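Local structure of peroxisomal catalase A (Saccharomyces cerevisiae, 1A4E) at residues 60-65 with 299-304; 90-95 with 113-118; 312-317 with 354-359. The protein breaks down hydrogen peroxide to water and oxygen with a heme cofactor, as a homotetramer, and probably protects yeast cells from peroxide made in peroxisomes. One frame throughout, in Å; residues are numbered along the deposited sequence.

All three contacts lie within the catalase family region, but they differ in depth and chemistry. Contact 2 is wholly buried, a regular strand pair whose one side reaches a heme propionate. Contact 1 belongs to the same antiparallel sheet, since strands 59-68 and 87-95 are neighbours, but it is only partly buried: it has a bulge, a water and an exposed glutamate. Contact 3 is buried as well, yet joins two irregular segments through a side-chain amide and touches a second subunit. Contacts 2 and 3 meet the same heme and are tied together where Lys116 NZ reaches Ala316 O and Tyr118 OH reaches Val358 O. Contact 1 meets contact 3 through Phe63 against Val358.

Contact 1: 60-65 with 299-304; sequences SGAFGY and IVLNEN
Tyr65 and Val300 face each other as a hydrogen-bonded pair where strands 59-68 and 294-303 join in the antiparallel beta-barrel of the catalase fold. Tyr65 N reaches Val300 O at 3.0 Å, and Val300 N returns to Tyr65 O. Their side chains lie alongside one another on the same side of the sheet, and the beta-branched valine suits the spot: its CB sits over one ring face, 4.1 Å from the ring centroid, in a CH-pi contact. Tyr65 holds CG between its backbone N and carbonyl carbon (chi1 61°), which brings the ring alongside Val300; the edge is then met in plane by Asn302 ND2, 3.6 Å from Tyr65 CE1. Arg87 adds a cation-pi contact to this ring.

Further along, Asn302 and Glu303 both oppose Phe63 in a classic beta bulge. Phe63 N is bonded to Glu303 O at 2.8 Å, whereas Phe63 O receives Glu303 N, from above the carbonyl plane, and a weak bond from Asn302 N. The short segment axes are turned 115° from one another, far from straight antiparallel. Gly64 fits this crossing because its CA comes within 3.1 Å of Val300 O; a CB there would collide with that oxygen. Glu303 meets Phe63 CB to CB and its extended chain crosses the ring obliquely, OE2 near Phe63 CD2, ring and carboxylate planes 35° apart; the residue is exposed, as its charge suits, while Phe63 packs inward on Leu91 and Val358.

Small Ala62 meets Leu301 through its methyl; Leu301 also packs against Thr92 and Phe94 of strand 87-95. Past Glu303, where one strand ends, a water donates to Gly61 O (2.8 Å) and to Asn304 OD1 (2.8 Å).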
# COMPACT_ATOMS: atom_id res chain seq x y z
N SER B 60 -15.77 18.54 -6.20
CA SER B 60 -15.60 19.14 -7.52
C SER B 60 -14.46 20.15 -7.47
O SER B 60 -14.11 20.64 -6.39
CB SER B 60 -16.84 19.90 -7.93
OG SER B 60 -17.98 19.07 -8.02
N GLY B 61 -13.85 20.53 -8.58
CA GLY B 61 -12.77 21.50 -8.52
C GLY B 61 -12.58 22.29 -9.80
O GLY B 61 -13.16 21.98 -10.84
N ALA B 62 -11.75 23.33 -9.71
CA ALA B 62 -11.44 24.20 -10.83
C ALA B 62 -10.21 25.04 -10.49
O ALA B 62 -9.88 25.23 -9.33
CB ALA B 62 -12.58 25.17 -11.11
N PHE B 63 -9.51 25.48 -11.53
CA PHE B 63 -8.34 26.35 -11.41
C PHE B 63 -8.76 27.80 -11.65
O PHE B 63 -9.79 28.07 -12.26
CB PHE B 63 -7.26 26.01 -12.45
CG PHE B 63 -6.66 24.62 -12.27
CD1 PHE B 63 -5.59 24.45 -11.37
CD2 PHE B 63 -7.16 23.54 -12.99
CE1 PHE B 63 -5.03 23.17 -11.20
CE2 PHE B 63 -6.60 22.27 -12.81
CZ PHE B 63 -5.54 22.09 -11.92
N GLY B 64 -7.95 28.72 -11.14
CA GLY B 64 -8.17 30.14 -11.30
C GLY B 64 -7.01 30.93 -10.76
O GLY B 64 -5.86 30.51 -10.87
N TYR B 65 -7.30 32.10 -10.19
CA TYR B 65 -6.26 32.93 -9.60
C TYR B 65 -6.79 33.79 -8.47
O TYR B 65 -7.99 34.04 -8.35
CB TYR B 65 -5.62 33.85 -10.66
CG TYR B 65 -6.57 34.84 -11.33
CD1 TYR B 65 -7.27 34.48 -12.49
CD2 TYR B 65 -6.75 36.12 -10.78
CE1 TYR B 65 -8.15 35.37 -13.09
CE2 TYR B 65 -7.63 37.02 -11.38
CZ TYR B 65 -8.33 36.64 -12.52
OH TYR B 65 -9.20 37.53 -13.11
N ILE B 299 -10.78 35.98 -5.65
CA ILE B 299 -10.50 34.66 -6.18
C ILE B 299 -11.45 34.51 -7.37
O ILE B 299 -12.66 34.63 -7.21
CB ILE B 299 -10.77 33.57 -5.10
CG1 ILE B 299 -9.70 33.67 -4.02
CG2 ILE B 299 -10.79 32.18 -5.75
CD1 ILE B 299 -9.90 32.71 -2.83
N VAL B 300 -10.92 34.32 -8.58
CA VAL B 300 -11.73 34.06 -9.77
C VAL B 300 -11.42 32.63 -10.21
O VAL B 300 -10.26 32.24 -10.26
CB VAL B 300 -11.37 35.03 -10.93
CG1 VAL B 300 -12.30 34.80 -12.12
CG2 VAL B 300 -11.51 36.47 -10.47
N LEU B 301 -12.43 31.80 -10.48
CA LEU B 301 -12.19 30.47 -11.01
C LEU B 301 -12.60 30.50 -12.47
O LEU B 301 -13.77 30.67 -12.82
CB LEU B 301 -13.01 29.44 -10.23
CG LEU B 301 -12.71 29.27 -8.74
CD1 LEU B 301 -13.62 28.20 -8.19
CD2 LEU B 301 -11.26 28.87 -8.50
N ASN B 302 -11.60 30.35 -13.35
CA ASN B 302 -11.81 30.51 -14.77
C ASN B 302 -11.33 29.38 -15.67
O ASN B 302 -11.27 29.54 -16.89
CB ASN B 302 -11.15 31.82 -15.19
CG ASN B 302 -9.63 31.86 -15.04
OD1 ASN B 302 -8.98 30.96 -14.50
ND2 ASN B 302 -9.04 32.94 -15.54
N GLU B 303 -10.98 28.23 -15.08
CA GLU B 303 -10.44 27.12 -15.85
C GLU B 303 -10.86 25.77 -15.28
O GLU B 303 -10.66 25.47 -14.10
CB GLU B 303 -8.93 27.21 -15.87
CG GLU B 303 -8.26 26.28 -16.86
CD GLU B 303 -6.75 26.16 -16.68
OE1 GLU B 303 -6.07 27.18 -16.55
OE2 GLU B 303 -6.25 25.03 -16.66
N ASN B 304 -11.48 24.95 -16.12
CA ASN B 304 -11.84 23.60 -15.75
C ASN B 304 -10.64 22.65 -15.81
O ASN B 304 -9.75 22.83 -16.64
CB ASN B 304 -12.92 23.11 -16.68
CG ASN B 304 -14.29 23.64 -16.31
OD1 ASN B 304 -14.67 23.70 -15.14
ND2 ASN B 304 -15.09 24.00 -17.31
O HOH W 1 -15.00 21.99 -12.96

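Contact 2: 90-95 with 113-118; sequences CLTRFS and FATKFY. With HEM (protoporphyrin IX containing Fe), chain I.
Arg93 and Ala114 form a hydrogen-bonded pair in the heme-side wall of the beta-barrel, with their side chains turned to the cofactor. Arg93 NE bonds a heme propionate at O1D over 3.0 Å, with the carboxylate carbon in the guanidinium plane, and weaker bonds run from NE to O2D and from NH2 to O1D. The chain bends at chi3 (82°), which brings NE to the propionate while NH2 bonds the backbone O of catalytic His56. Ala114, with only a methyl, lets the propionate approach, its CB 3.9 Å from O1D.

These strands, 87-95 and 112-119, are successive antiparallel neighbours in the barrel, and Leu91 with Lys116 repeats the paired backbone bonds, Lys116 N lying 2.8 Å from Leu91 O. The opposite side of the sheet carries non-hydrogen-bonded pairs. Buried Thr92 and Thr115 share one hydrogen bond between their OG1 atoms, 3.1 Å apart. Phe94 and Phe113 run alongside in a T-shaped pair: Phe94 CE1 points at the centre of the Phe113 face, the centroids 5.0 Å apart and the planes at 65°. Next to the threonines, Cys90 CB touches Phe117 CD1 at 3.8 Å.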
# COMPACT_ATOMS: atom_id res chain seq x y z
N CYS B 90 -4.25 29.45 -8.53
CA CYS B 90 -4.79 28.60 -7.49
C CYS B 90 -5.65 27.46 -8.02
O CYS B 90 -6.01 27.42 -9.20
CB CYS B 90 -5.60 29.47 -6.53
SG CYS B 90 -7.16 30.10 -7.19
N LEU B 91 -5.94 26.50 -7.14
CA LEU B 91 -6.82 25.38 -7.42
C LEU B 91 -7.79 25.28 -6.26
O LEU B 91 -7.38 25.25 -5.11
CB LEU B 91 -6.03 24.06 -7.53
CG LEU B 91 -6.81 22.72 -7.43
CD1 LEU B 91 -7.73 22.50 -8.61
CD2 LEU B 91 -5.80 21.60 -7.36
N THR B 92 -9.09 25.20 -6.53
CA THR B 92 -10.08 25.08 -5.48
C THR B 92 -10.81 23.76 -5.60
O THR B 92 -11.17 23.37 -6.71
CB THR B 92 -11.09 26.25 -5.56
OG1 THR B 92 -10.36 27.46 -5.35
CG2 THR B 92 -12.20 26.16 -4.53
N ARG B 93 -11.01 23.05 -4.48
CA ARG B 93 -11.87 21.89 -4.49
C ARG B 93 -12.99 22.20 -3.51
O ARG B 93 -12.77 22.62 -2.37
CB ARG B 93 -11.16 20.59 -4.02
CG ARG B 93 -11.97 19.39 -4.54
CD ARG B 93 -11.41 17.98 -4.36
NE ARG B 93 -11.70 17.55 -3.02
CZ ARG B 93 -12.60 16.63 -2.70
NH1 ARG B 93 -13.35 15.94 -3.53
NH2 ARG B 93 -12.85 16.49 -1.42
N PHE B 94 -14.21 22.10 -4.04
CA PHE B 94 -15.43 22.23 -3.27
C PHE B 94 -15.94 20.84 -2.94
O PHE B 94 -15.73 19.92 -3.73
CB PHE B 94 -16.49 22.92 -4.06
CG PHE B 94 -16.15 24.33 -4.50
CD1 PHE B 94 -16.16 25.37 -3.57
CD2 PHE B 94 -15.89 24.58 -5.85
CE1 PHE B 94 -15.91 26.67 -3.99
CE2 PHE B 94 -15.65 25.89 -6.25
CZ PHE B 94 -15.66 26.94 -5.33
N SER B 95 -16.64 20.62 -1.82
CA SER B 95 -17.07 19.27 -1.45
C SER B 95 -18.17 19.23 -0.41
O SER B 95 -18.52 20.25 0.17
CB SER B 95 -15.88 18.50 -0.91
OG SER B 95 -15.29 19.22 0.16
N PHE B 113 -14.35 24.25 1.00
CA PHE B 113 -13.89 25.31 0.12
C PHE B 113 -12.39 25.40 0.42
O PHE B 113 -11.92 26.21 1.23
CB PHE B 113 -14.65 26.61 0.47
CG PHE B 113 -14.55 27.79 -0.51
CD1 PHE B 113 -13.40 28.02 -1.29
CD2 PHE B 113 -15.64 28.66 -0.62
CE1 PHE B 113 -13.35 29.12 -2.15
CE2 PHE B 113 -15.58 29.76 -1.48
CZ PHE B 113 -14.43 29.98 -2.25
N ALA B 114 -11.67 24.49 -0.23
CA ALA B 114 -10.22 24.37 -0.08
C ALA B 114 -9.50 24.99 -1.26
O ALA B 114 -9.78 24.64 -2.40
CB ALA B 114 -9.84 22.90 0.00
N THR B 115 -8.57 25.93 -1.02
CA THR B 115 -7.86 26.56 -2.12
C THR B 115 -6.35 26.43 -1.91
O THR B 115 -5.83 26.63 -0.81
CB THR B 115 -8.27 28.06 -2.21
OG1 THR B 115 -9.68 28.07 -2.35
CG2 THR B 115 -7.69 28.78 -3.41
N LYS B 116 -5.66 26.04 -2.99
CA LYS B 116 -4.22 25.89 -3.02
C LYS B 116 -3.66 27.02 -3.85
O LYS B 116 -4.07 27.20 -4.99
CB LYS B 116 -3.85 24.57 -3.66
CG LYS B 116 -2.34 24.34 -3.78
CD LYS B 116 -2.03 22.98 -4.40
CE LYS B 116 -2.63 21.86 -3.57
NZ LYS B 116 -2.02 21.83 -2.26
N PHE B 117 -2.73 27.79 -3.30
CA PHE B 117 -2.13 28.92 -3.97
C PHE B 117 -0.69 28.55 -4.24
O PHE B 117 0.03 28.12 -3.35
CB PHE B 117 -2.16 30.16 -3.08
CG PHE B 117 -3.54 30.62 -2.65
CD1 PHE B 117 -4.31 31.41 -3.51
CD2 PHE B 117 -4.02 30.26 -1.39
CE1 PHE B 117 -5.57 31.84 -3.09
CE2 PHE B 117 -5.28 30.70 -0.99
CZ PHE B 117 -6.06 31.49 -1.84
N TYR B 118 -0.27 28.73 -5.49
CA TYR B 118 1.07 28.40 -5.91
C TYR B 118 1.90 29.66 -5.80
O TYR B 118 2.11 30.36 -6.80
CB TYR B 118 1.06 27.89 -7.35
CG TYR B 118 0.21 26.65 -7.53
CD1 TYR B 118 0.70 25.39 -7.16
CD2 TYR B 118 -1.07 26.76 -8.08
CE1 TYR B 118 -0.09 24.25 -7.33
CE2 TYR B 118 -1.86 25.63 -8.25
CZ TYR B 118 -1.36 24.39 -7.88
OH TYR B 118 -2.14 23.27 -8.06
CHA HEM I . -10.74 17.26 4.75
CHB HEM I . -9.28 16.12 9.18
CHC HEM I . -11.66 19.89 10.91
CHD HEM I . -12.20 21.54 6.42
C1A HEM I . -10.27 16.53 5.83
C2A HEM I . -9.45 15.34 5.71
C3A HEM I . -8.96 15.07 6.95
C4A HEM I . -9.52 16.07 7.83
CMA HEM I . -7.96 14.00 7.34
CAA HEM I . -9.13 14.60 4.42
CBA HEM I . -7.73 14.98 3.97
CGA HEM I . -7.27 14.30 2.71
O1A HEM I . -7.36 13.08 2.58
O2A HEM I . -6.77 15.01 1.85
C1B HEM I . -9.78 17.08 10.04
C2B HEM I . -9.60 17.04 11.47
C3B HEM I . -10.37 18.05 11.99
C4B HEM I . -10.98 18.70 10.84
CMB HEM I . -8.72 16.01 12.18
CAB HEM I . -10.58 18.44 13.32
CBB HEM I . -9.84 18.03 14.52
C1C HEM I . -12.00 20.69 9.84
C2C HEM I . -12.42 22.07 9.96
C3C HEM I . -12.52 22.57 8.69
C4C HEM I . -12.16 21.48 7.81
CMC HEM I . -12.65 22.79 11.29
CAC HEM I . -12.83 23.86 8.30
CBC HEM I . -12.06 25.02 8.71
C1D HEM I . -11.87 20.50 5.57
C2D HEM I . -11.95 20.57 4.13
C3D HEM I . -11.57 19.36 3.67
C4D HEM I . -11.24 18.55 4.82
CMD HEM I . -12.36 21.77 3.29
CAD HEM I . -11.54 18.91 2.23
CBD HEM I . -10.24 19.17 1.51
CGD HEM I . -10.35 18.74 0.06
O1D HEM I . -11.19 19.27 -0.66
O2D HEM I . -9.62 17.86 -0.37
NA HEM I . -10.28 16.99 7.14
NB HEM I . -10.60 18.11 9.65
NC HEM I . -11.79 20.35 8.52
ND HEM I . -11.42 19.26 5.99
FE HEM I . -11.06 18.66 7.82

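Contact 3: 312-317 with 354-359. With HEM (protoporphyrin IX containing Fe), chain I.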
# COMPACT_ATOMS: atom_id res chain seq x y z
N VAL B 312 -8.03 16.72 -9.47
CA VAL B 312 -8.94 17.03 -8.38
C VAL B 312 -8.91 15.91 -7.34
O VAL B 312 -8.71 16.15 -6.15
CB VAL B 312 -10.37 17.23 -8.94
CG1 VAL B 312 -11.34 17.63 -7.84
CG2 VAL B 312 -10.37 18.34 -9.96
N GLU B 313 -9.08 14.67 -7.80
CA GLU B 313 -9.07 13.54 -6.90
C GLU B 313 -7.70 13.32 -6.27
O GLU B 313 -7.61 12.97 -5.09
CB GLU B 313 -9.54 12.31 -7.67
CG GLU B 313 -9.85 11.10 -6.79
CD GLU B 313 -10.96 11.27 -5.77
OE1 GLU B 313 -11.88 12.08 -5.95
OE2 GLU B 313 -10.94 10.56 -4.77
N GLN B 314 -6.62 13.56 -7.02
CA GLN B 314 -5.29 13.44 -6.46
C GLN B 314 -4.79 14.69 -5.73
O GLN B 314 -3.68 14.70 -5.18
CB GLN B 314 -4.31 13.10 -7.57
CG GLN B 314 -4.45 11.66 -8.03
CD GLN B 314 -3.25 11.17 -8.81
OE1 GLN B 314 -2.68 10.12 -8.51
NE2 GLN B 314 -2.81 11.91 -9.82
N ALA B 315 -5.60 15.75 -5.68
CA ALA B 315 -5.21 16.99 -5.02
C ALA B 315 -5.17 16.81 -3.51
O ALA B 315 -6.05 16.20 -2.91
CB ALA B 315 -6.21 18.08 -5.35
N ALA B 316 -4.11 17.36 -2.93
CA ALA B 316 -3.86 17.26 -1.50
C ALA B 316 -3.81 18.64 -0.87
O ALA B 316 -2.98 19.47 -1.24
CB ALA B 316 -2.54 16.58 -1.25
N PHE B 317 -4.70 18.89 0.08
CA PHE B 317 -4.82 20.17 0.78
C PHE B 317 -4.56 19.96 2.26
O PHE B 317 -5.09 19.02 2.85
CB PHE B 317 -6.22 20.75 0.63
CG PHE B 317 -6.65 21.04 -0.80
CD1 PHE B 317 -6.38 22.28 -1.38
CD2 PHE B 317 -7.31 20.06 -1.54
CE1 PHE B 317 -6.78 22.53 -2.69
CE2 PHE B 317 -7.70 20.32 -2.85
CZ PHE B 317 -7.44 21.56 -3.43
N HIS B 354 3.52 14.82 -2.94
CA HIS B 354 3.93 16.16 -3.33
C HIS B 354 4.58 16.23 -4.71
O HIS B 354 4.81 17.32 -5.23
CB HIS B 354 4.91 16.72 -2.30
CG HIS B 354 6.12 15.85 -2.02
ND1 HIS B 354 6.15 14.68 -1.39
CD2 HIS B 354 7.41 16.18 -2.37
CE1 HIS B 354 7.40 14.29 -1.35
NE2 HIS B 354 8.15 15.20 -1.94
N GLN B 355 4.87 15.07 -5.30
CA GLN B 355 5.40 14.99 -6.65
C GLN B 355 4.31 14.89 -7.70
O GLN B 355 4.60 15.03 -8.89
CB GLN B 355 6.34 13.80 -6.77
CG GLN B 355 7.59 14.01 -5.92
CD GLN B 355 8.72 13.05 -6.25
OE1 GLN B 355 8.78 12.49 -7.35
NE2 GLN B 355 9.65 12.87 -5.32
N ILE B 356 3.04 14.65 -7.29
CA ILE B 356 1.90 14.66 -8.21
C ILE B 356 1.75 16.11 -8.68
O ILE B 356 1.77 17.00 -7.83
CB ILE B 356 0.60 14.21 -7.48
CG1 ILE B 356 0.74 12.78 -6.97
CG2 ILE B 356 -0.57 14.29 -8.44
CD1 ILE B 356 -0.47 12.29 -6.16
N PRO B 357 1.67 16.39 -10.00
CA PRO B 357 1.67 17.74 -10.58
C PRO B 357 0.85 18.83 -9.89
O PRO B 357 1.38 19.91 -9.62
CB PRO B 357 1.25 17.48 -12.01
CG PRO B 357 2.00 16.20 -12.31
CD PRO B 357 1.71 15.39 -11.06
N VAL B 358 -0.42 18.57 -9.54
CA VAL B 358 -1.24 19.55 -8.83
C VAL B 358 -0.78 19.85 -7.42
O VAL B 358 -1.11 20.91 -6.89
CB VAL B 358 -2.75 19.15 -8.74
CG1 VAL B 358 -3.34 19.43 -10.10
CG2 VAL B 358 -2.98 17.69 -8.33
N ASN B 359 -0.05 18.94 -6.76
CA ASN B 359 0.48 19.18 -5.42
C ASN B 359 1.90 19.74 -5.40
O ASN B 359 2.42 20.14 -4.36
CB ASN B 359 0.45 17.90 -4.61
CG ASN B 359 -0.97 17.41 -4.50
OD1 ASN B 359 -1.92 18.21 -4.52
ND2 ASN B 359 -1.15 16.10 -4.40
CHA HEM I . -10.74 17.26 4.75
CHB HEM I . -9.28 16.12 9.18
CHC HEM I . -11.66 19.89 10.91
CHD HEM I . -12.20 21.54 6.42
C1A HEM I . -10.27 16.53 5.83
C2A HEM I . -9.45 15.34 5.71
C3A HEM I . -8.96 15.07 6.95
C4A HEM I . -9.52 16.07 7.83
CMA HEM I . -7.96 14.00 7.34
CAA HEM I . -9.13 14.60 4.42
CBA HEM I . -7.73 14.98 3.97
CGA HEM I . -7.27 14.30 2.71
O1A HEM I . -7.36 13.08 2.58
O2A HEM I . -6.77 15.01 1.85
C1B HEM I . -9.78 17.08 10.04
C2B HEM I . -9.60 17.04 11.47
C3B HEM I . -10.37 18.05 11.99
C4B HEM I . -10.98 18.70 10.84
CMB HEM I . -8.72 16.01 12.18
CAB HEM I . -10.58 18.44 13.32
CBB HEM I . -9.84 18.03 14.52
C1C HEM I . -12.00 20.69 9.84
C2C HEM I . -12.42 22.07 9.96
C3C HEM I . -12.52 22.57 8.69
C4C HEM I . -12.16 21.48 7.81
CMC HEM I . -12.65 22.79 11.29
CAC HEM I . -12.83 23.86 8.30
CBC HEM I . -12.06 25.02 8.71
C1D HEM I . -11.87 20.50 5.57
C2D HEM I . -11.95 20.57 4.13
C3D HEM I . -11.57 19.36 3.67
C4D HEM I . -11.24 18.55 4.82
CMD HEM I . -12.36 21.77 3.29
CAD HEM I . -11.54 18.91 2.23
CBD HEM I . -10.24 19.17 1.51
CGD HEM I . -10.35 18.74 0.06
O1D HEM I . -11.19 19.27 -0.66
O2D HEM I . -9.62 17.86 -0.37
NA HEM I . -10.28 16.99 7.14
NB HEM I . -10.60 18.11 9.65
NC HEM I . -11.79 20.35 8.52
ND HEM I . -11.42 19.26 5.99
FE HEM I . -11.06 18.66 7.82
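Just past helix 308-313, beyond Gln314, the backbone becomes extended at Ala315 and Ala316 and runs by the turn at Ile356 to Asn359, bringing the CA atoms of Ala315 and Val358 to 6.1 Å. This is a buried loop-to-loop contact in the catalase fold; between the two segments lies helix 332-348, which carries the heme-iron ligand Tyr341.

The Asn359 amide does most of the joining. Its ND2 donates to Gln314 O at 3.0 Å, and its OD1 accepts from Ala316 N at 2.8 Å (160° at the hydrogen), although that donor is tilted from the OD1 carbonyl plane. With CG anti to its own carbonyl carbon (chi1 -61°), the amide turns its ND2 and OD1 to the extended backbone and serves both peptide groups, a donor-and-acceptor task that suits asparagine. Small Ala316 lets the amide lie close, its CB 3.5 Å from ND2. The turn that presents Asn359 is closed by Asn359 N bonding Ile356 O. With an alanine here, the buried Gln314 carbonyl and Ala316 N-H would probably lose their mate, and the segment after the helix would be held less firmly to the turn.

Apolar contacts accompany the amide. Val358 CG2 rests 4.1 Å from Ala315 CA, and Ile356 crosses Gln314 at about a right angle, CG2 and CD1 touching its CB and amide group, with CG2 3.5 Å from NE2. That NE2 bonds Asn377 O of the second subunit, whose Met376 packs on both Gln314 and Ile356, so the pair lies at a subunit interface. Glutamine suits the place, its CB and amide carbon meeting the isoleucine while its amide N-H serves the neighbouring chain. At the heme end, Phe317 CD2 lies 3.4 Å from propionate oxygen O2D.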